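Local coordinates for protein fumarate lyase (Mesorhizobium sp., PDB 3C8T) that belongs to the fumarate lyase superfamily, whose members are largely helical enzymes, here assembled from four copies of the chain, at residues S25-E34 with I107-D118. Numbering follows the deposited sequence.
Sequences SFISRCVETE and IMDTATVLQIRD
Arg29 and Asp118 join helices 23-43 and 104-140 in a largely buried knobs-into-holes crossing of mixed apolar and polar side chains. NH2 of Arg29 donates to OD2 of Asp118 at 2.8 Å with a bent N-H...O angle of 139°; the acceptor lies in the guanidinium plane, whereas the donor approaches from above the carboxylate plane. At another edge of the guanidinium, NE meets OE1 of Glu32 at 2.9 Å on the syn side, tilted out of both planes, completing a salt-bridge network. Bends at chi2 and chi3 fold the arginine chain back across Leu114, whose CB lies over one guanidinium face, 3.9 Å from Arg29 CZ. A water donates to Asp118 OD1 and Leu114 O, linking the network, weakly on the Arg29 NH1 side, to the backbone of helix 104-140.

Phe26 reaches in among Met108, Ala111, Thr112 and Gln115, its chi1 of -178° setting CG opposite the backbone N; Gln115 OE1 comes to the ring edge, 3.6 Å from CD1, while Phe26 CZ rests 3.9 Å from Met108 CG. Thr33 sits among Ile107, Thr110, Ala111 and Leu114, its OG1 turned back to donate to Arg29 O at 2.7 Å, leaving CG2 to pack against Ile107 CD1 and Thr110 CG2. The small Ala111 lies where the backbones come nearest, its CB 3.7 Å from Arg29 CB. The axes of segments 25-34 and 107-118 approach to 8.5 Å, their N-to-C directions 115° apart.

Farther out, Ile80 of helix 80-91 touches Cys30 and Met108, and Tyr8 of a second subunit meets the Phe26 ring edge-to-face. Three successive knobs on a steeply crossed pair thus tie an N-terminal helix into the predominantly helical architecture of the fumarate lyase superfamily.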
ATOM      1  N   SER A  25       2.824 -13.773 -27.581  1.00 35.77           N
ATOM      2  CA  SER A  25       3.996 -12.938 -27.628  1.00 35.30           C
ATOM      3  C   SER A  25       5.095 -13.426 -26.649  1.00 34.04           C
ATOM      4  O   SER A  25       6.242 -13.514 -27.023  1.00 34.51           O
ATOM      5  CB  SER A  25       3.615 -11.468 -27.414  1.00 34.63           C
ATOM      6  OG  SER A  25       4.751 -10.674 -27.637  1.00 37.07           O
ATOM      7  N   PHE A  26       4.735 -13.783 -25.426  1.00 33.62           N
ATOM      8  CA  PHE A  26       5.712 -14.281 -24.434  1.00 33.33           C
ATOM      9  C   PHE A  26       6.447 -15.499 -24.970  1.00 32.46           C
ATOM     10  O   PHE A  26       7.667 -15.507 -25.064  1.00 33.00           O
ATOM     11  CB  PHE A  26       5.029 -14.614 -23.095  1.00 32.81           C
ATOM     12  CG  PHE A  26       5.984 -15.086 -22.016  1.00 34.31           C
ATOM     13  CD1 PHE A  26       6.933 -14.213 -21.475  1.00 33.68           C
ATOM     14  CD2 PHE A  26       5.909 -16.387 -21.516  1.00 32.66           C
ATOM     15  CE1 PHE A  26       7.813 -14.629 -20.471  1.00 36.39           C
ATOM     16  CE2 PHE A  26       6.788 -16.809 -20.505  1.00 33.83           C
ATOM     17  CZ  PHE A  26       7.755 -15.930 -19.994  1.00 33.80           C
ATOM     18  N   ILE A  27       5.681 -16.517 -25.340  1.00 33.26           N
ATOM     19  CA  ILE A  27       6.177 -17.726 -25.990  1.00 33.15           C
ATOM     20  C   ILE A  27       7.077 -17.426 -27.167  1.00 32.97           C
ATOM     21  O   ILE A  27       8.167 -17.978 -27.240  1.00 32.81           O
ATOM     22  CB  ILE A  27       5.013 -18.702 -26.415  1.00 34.17           C
ATOM     23  CG1 ILE A  27       4.283 -19.218 -25.162  1.00 35.18           C
ATOM     24  CG2 ILE A  27       5.544 -19.852 -27.344  1.00 34.03           C
ATOM     25  CD1 ILE A  27       5.224 -19.745 -24.031  1.00 36.35           C
ATOM     26  N   SER A  28       6.667 -16.557 -28.087  1.00 33.47           N
ATOM     27  CA  SER A  28       7.578 -16.264 -29.226  1.00 34.89           C
ATOM     28  C   SER A  28       8.952 -15.645 -28.801  1.00 34.68           C
ATOM     29  O   SER A  28       9.997 -15.953 -29.416  1.00 35.46           O
ATOM     30  CB  SER A  28       6.881 -15.459 -30.319  1.00 34.51           C
ATOM     31  OG  SER A  28       6.774 -14.122 -29.919  1.00 40.45           O
ATOM     32  N   ARG A  29       8.960 -14.830 -27.741  1.00 34.12           N
ATOM     33  CA  ARG A  29      10.224 -14.324 -27.154  1.00 34.44           C
ATOM     34  C   ARG A  29      11.020 -15.435 -26.476  1.00 33.80           C
ATOM     35  O   ARG A  29      12.238 -15.391 -26.479  1.00 33.59           O
ATOM     36  CB  ARG A  29      10.008 -13.199 -26.126  1.00 34.78           C
ATOM     37  CG  ARG A  29       9.086 -12.016 -26.506  1.00 37.31           C
ATOM     38  CD  ARG A  29       9.089 -11.597 -27.972  1.00 43.00           C
ATOM     39  NE  ARG A  29      10.338 -10.982 -28.426  1.00 46.24           N
ATOM     40  CZ  ARG A  29      10.507  -9.674 -28.648  1.00 48.21           C
ATOM     41  NH1 ARG A  29      11.681  -9.209 -29.065  1.00 48.50           N
ATOM     42  NH2 ARG A  29       9.517  -8.827 -28.425  1.00 49.77           N
ATOM     43  N   CYS A  30      10.313 -16.408 -25.889  1.00 33.55           N
ATOM     44  CA  CYS A  30      10.915 -17.620 -25.321  1.00 33.81           C
ATOM     45  C   CYS A  30      11.659 -18.451 -26.353  1.00 34.71           C
ATOM     46  O   CYS A  30      12.814 -18.854 -26.126  1.00 34.31           O
ATOM     47  CB  CYS A  30       9.884 -18.474 -24.576  1.00 33.44           C
ATOM     48  SG  CYS A  30       9.360 -17.819 -22.912  1.00 34.73           S
ATOM     49  N   VAL A  31      11.009 -18.685 -27.498  1.00 35.39           N
ATOM     50  CA  VAL A  31      11.656 -19.306 -28.650  1.00 35.51           C
ATOM     51  C   VAL A  31      12.840 -18.454 -29.122  1.00 36.51           C
ATOM     52  O   VAL A  31      13.956 -18.984 -29.308  1.00 38.25           O
ATOM     53  CB  VAL A  31      10.643 -19.527 -29.816  1.00 35.82           C
ATOM     54  CG1 VAL A  31      11.315 -20.200 -30.985  1.00 36.60           C
ATOM     55  CG2 VAL A  31       9.437 -20.339 -29.346  1.00 34.03           C
ATOM     56  N   GLU A  32      12.620 -17.142 -29.289  1.00 36.42           N
ATOM     57  CA  GLU A  32      13.693 -16.219 -29.687  1.00 36.76           C
ATOM     58  C   GLU A  32      14.937 -16.373 -28.812  1.00 35.17           C
ATOM     59  O   GLU A  32      16.058 -16.427 -29.314  1.00 35.62           O
ATOM     60  CB  GLU A  32      13.186 -14.753 -29.760  1.00 36.49           C
ATOM     61  CG  GLU A  32      14.299 -13.733 -29.931  1.00 39.88           C
ATOM     62  CD  GLU A  32      13.840 -12.279 -30.016  1.00 40.97           C
ATOM     63  OE1 GLU A  32      12.608 -11.994 -29.959  1.00 45.30           O
ATOM     64  OE2 GLU A  32      14.742 -11.404 -30.152  1.00 45.60           O
ATOM     65  N   THR A  33      14.734 -16.495 -27.504  1.00 34.97           N
ATOM     66  CA  THR A  33      15.813 -16.649 -26.517  1.00 33.42           C
ATOM     67  C   THR A  33      16.545 -17.990 -26.700  1.00 33.34           C
ATOM     68  O   THR A  33      17.779 -18.025 -26.690  1.00 32.07           O
ATOM     69  CB  THR A  33      15.217 -16.548 -25.101  1.00 34.16           C
ATOM     70  OG1 THR A  33      14.530 -15.294 -24.964  1.00 33.37           O
ATOM     71  CG2 THR A  33      16.286 -16.716 -23.973  1.00 33.60           C
ATOM     72  N   GLU A  34      15.786 -19.085 -26.848  1.00 32.74           N
ATOM     73  CA  GLU A  34      16.371 -20.433 -26.975  1.00 33.57           C
ATOM     74  C   GLU A  34      17.217 -20.570 -28.258  1.00 34.20           C
ATOM     75  O   GLU A  34      18.267 -21.211 -28.245  1.00 34.65           O
ATOM     76  CB  GLU A  34      15.284 -21.495 -26.982  1.00 33.45           C
ATOM     77  CG  GLU A  34      14.566 -21.650 -25.652  1.00 36.20           C
ATOM     78  CD  GLU A  34      15.250 -22.633 -24.698  1.00 38.79           C
ATOM     79  OE1 GLU A  34      16.358 -23.133 -25.010  1.00 38.98           O
ATOM     80  OE2 GLU A  34      14.649 -22.916 -23.641  1.00 40.51           O
ATOM     81  N   ILE A 107      15.078 -18.304 -19.206  1.00 30.20           N
ATOM     82  CA  ILE A 107      14.302 -18.087 -20.420  1.00 29.25           C
ATOM     83  C   ILE A 107      13.156 -17.129 -20.157  1.00 29.10           C
ATOM     84  O   ILE A 107      12.901 -16.229 -20.989  1.00 29.44           O
ATOM     85  CB  ILE A 107      13.755 -19.406 -21.039  1.00 29.24           C
ATOM     86  CG1 ILE A 107      14.859 -20.466 -21.203  1.00 30.68           C
ATOM     87  CG2 ILE A 107      13.092 -19.122 -22.398  1.00 29.34           C
ATOM     88  CD1 ILE A 107      16.105 -20.045 -22.028  1.00 28.19           C
ATOM     89  N   MET A 108      12.492 -17.308 -19.003  1.00 28.46           N
ATOM     90  CA  MET A 108      11.353 -16.448 -18.592  1.00 28.00           C
ATOM     91  C   MET A 108      11.757 -15.011 -18.236  1.00 28.58           C
ATOM     92  O   MET A 108      11.057 -14.077 -18.627  1.00 28.67           O
ATOM     93  CB  MET A 108      10.577 -17.092 -17.444  1.00 28.49           C
ATOM     94  CG  MET A 108       9.879 -18.404 -17.832  1.00 28.44           C
ATOM     95  SD  MET A 108       8.866 -19.199 -16.523  1.00 27.01           S
ATOM     96  CE  MET A 108       7.470 -18.055 -16.576  1.00 29.99           C
ATOM     97  N   ASP A 109      12.895 -14.835 -17.545  1.00 28.03           N
ATOM     98  CA  ASP A 109      13.443 -13.509 -17.254  1.00 28.09           C
ATOM     99  C   ASP A 109      13.863 -12.788 -18.525  1.00 28.09           C
ATOM    100  O   ASP A 109      13.551 -11.610 -18.746  1.00 27.92           O
ATOM    101  CB  ASP A 109      14.692 -13.631 -16.370  1.00 28.30           C
ATOM    102  CG  ASP A 109      14.386 -13.590 -14.859  1.00 29.83           C
ATOM    103  OD1 ASP A 109      13.221 -13.453 -14.460  1.00 29.49           O
ATOM    104  OD2 ASP A 109      15.344 -13.681 -14.062  1.00 31.66           O
ATOM    105  N   THR A 110      14.577 -13.509 -19.371  1.00 28.43           N
ATOM    106  CA  THR A 110      15.069 -12.935 -20.630  1.00 27.23           C
ATOM    107  C   THR A 110      13.956 -12.593 -21.591  1.00 26.95           C
ATOM    108  O   THR A 110      13.966 -11.508 -22.163  1.00 27.61           O
ATOM    109  CB  THR A 110      16.103 -13.850 -21.321  1.00 28.00           C
ATOM    110  OG1 THR A 110      17.250 -14.007 -20.473  1.00 27.51           O
ATOM    111  CG2 THR A 110      16.542 -13.208 -22.652  1.00 26.14           C
ATOM    112  N   ALA A 111      12.991 -13.487 -21.781  1.00 27.33           N
ATOM    113  CA  ALA A 111      11.794 -13.157 -22.587  1.00 27.44           C
ATOM    114  C   ALA A 111      11.021 -11.964 -22.039  1.00 28.09           C
ATOM    115  O   ALA A 111      10.505 -11.150 -22.809  1.00 27.49           O
ATOM    116  CB  ALA A 111      10.859 -14.362 -22.703  1.00 27.90           C
ATOM    117  N   THR A 112      10.900 -11.895 -20.704  1.00 29.16           N
ATOM    118  CA  THR A 112      10.315 -10.718 -20.026  1.00 29.24           C
ATOM    119  C   THR A 112      11.080  -9.459 -20.364  1.00 29.36           C
ATOM    120  O   THR A 112      10.470  -8.432 -20.682  1.00 29.49           O
ATOM    121  CB  THR A 112      10.205 -10.923 -18.491  1.00 30.19           C
ATOM    122  OG1 THR A 112       9.372 -12.059 -18.250  1.00 29.21           O
ATOM    123  CG2 THR A 112       9.614  -9.701 -17.765  1.00 31.44           C
ATOM    124  N   VAL A 113      12.408  -9.517 -20.296  1.00 29.16           N
ATOM    125  CA  VAL A 113      13.219  -8.349 -20.652  1.00 28.56           C
ATOM    126  C   VAL A 113      12.974  -7.910 -22.116  1.00 28.40           C
ATOM    127  O   VAL A 113      12.881  -6.725 -22.409  1.00 28.82           O
ATOM    128  CB  VAL A 113      14.722  -8.565 -20.287  1.00 28.94           C
ATOM    129  CG1 VAL A 113      15.637  -7.617 -21.023  1.00 26.55           C
ATOM    130  CG2 VAL A 113      14.937  -8.430 -18.747  1.00 29.09           C
ATOM    131  N   LEU A 114      12.795  -8.858 -23.019  1.00 27.77           N
ATOM    132  CA  LEU A 114      12.516  -8.525 -24.410  1.00 28.33           C
ATOM    133  C   LEU A 114      11.174  -7.783 -24.564  1.00 29.36           C
ATOM    134  O   LEU A 114      11.068  -6.838 -25.353  1.00 29.10           O
ATOM    135  CB  LEU A 114      12.535  -9.792 -25.297  1.00 27.13           C
ATOM    136  CG  LEU A 114      13.916 -10.459 -25.393  1.00 26.95           C
ATOM    137  CD1 LEU A 114      13.782 -11.860 -25.993  1.00 25.42           C
ATOM    138  CD2 LEU A 114      14.861  -9.608 -26.182  1.00 25.60           C
ATOM    139  N   GLN A 115      10.152  -8.232 -23.840  1.00 29.33           N
ATOM    140  CA  GLN A 115       8.888  -7.524 -23.808  1.00 30.05           C
ATOM    141  C   GLN A 115       9.048  -6.127 -23.181  1.00 29.77           C
ATOM    142  O   GLN A 115       8.570  -5.141 -23.739  1.00 31.40           O
ATOM    143  CB  GLN A 115       7.905  -8.350 -23.010  1.00 30.83           C
ATOM    144  CG  GLN A 115       7.433  -9.663 -23.705  1.00 31.13           C
ATOM    145  CD  GLN A 115       6.570 -10.495 -22.762  1.00 31.19           C
ATOM    146  OE1 GLN A 115       6.902 -10.658 -21.598  1.00 32.51           O
ATOM    147  NE2 GLN A 115       5.440 -10.984 -23.250  1.00 35.27           N
ATOM    148  N   ILE A 116       9.701  -6.036 -22.021  1.00 29.02           N
ATOM    149  CA  ILE A 116      10.017  -4.726 -21.395  1.00 28.55           C
ATOM    150  C   ILE A 116      10.697  -3.725 -22.368  1.00 30.85           C
ATOM    151  O   ILE A 116      10.395  -2.525 -22.333  1.00 32.18           O
ATOM    152  CB  ILE A 116      10.841  -4.895 -20.072  1.00 28.61           C
ATOM    153  CG1 ILE A 116       9.988  -5.642 -18.991  1.00 27.32           C
ATOM    154  CG2 ILE A 116      11.261  -3.563 -19.494  1.00 22.36           C
ATOM    155  CD1 ILE A 116      10.766  -6.034 -17.715  1.00 27.29           C
ATOM    156  N   ARG A 117      11.612  -4.204 -23.221  1.00 30.19           N
ATOM    157  CA  ARG A 117      12.169  -3.361 -24.271  1.00 30.96           C
ATOM    158  C   ARG A 117      11.081  -2.768 -25.179  1.00 31.72           C
ATOM    159  O   ARG A 117      11.062  -1.550 -25.441  1.00 30.97           O
ATOM    160  CB  ARG A 117      13.199  -4.118 -25.106  1.00 30.06           C
ATOM    161  CG  ARG A 117      13.869  -3.192 -26.097  1.00 32.57           C
ATOM    162  CD  ARG A 117      15.248  -3.652 -26.470  1.00 33.94           C
ATOM    163  NE  ARG A 117      15.192  -4.957 -27.108  1.00 36.34           N
ATOM    164  CZ  ARG A 117      16.269  -5.630 -27.489  1.00 36.69           C
ATOM    165  NH1 ARG A 117      17.469  -5.106 -27.295  1.00 38.87           N
ATOM    166  NH2 ARG A 117      16.137  -6.822 -28.041  1.00 38.66           N
ATOM    167  N   ASP A 118      10.188  -3.627 -25.684  1.00 32.28           N
ATOM    168  CA  ASP A 118       9.032  -3.133 -26.452  1.00 33.27           C
ATOM    169  C   ASP A 118       8.081  -2.276 -25.589  1.00 32.04           C
ATOM    170  O   ASP A 118       7.599  -1.265 -26.045  1.00 30.61           O
ATOM    171  CB  ASP A 118       8.247  -4.289 -27.096  1.00 33.59           C
ATOM    172  CG  ASP A 118       9.091  -5.114 -28.096  1.00 39.16           C
ATOM    173  OD1 ASP A 118      10.237  -4.699 -28.424  1.00 43.01           O
ATOM    174  OD2 ASP A 118       8.600  -6.188 -28.547  1.00 40.72           O
TER
HETATM  175  O   HOH W   1      12.251  -6.538 -27.710  1.00 33.88           O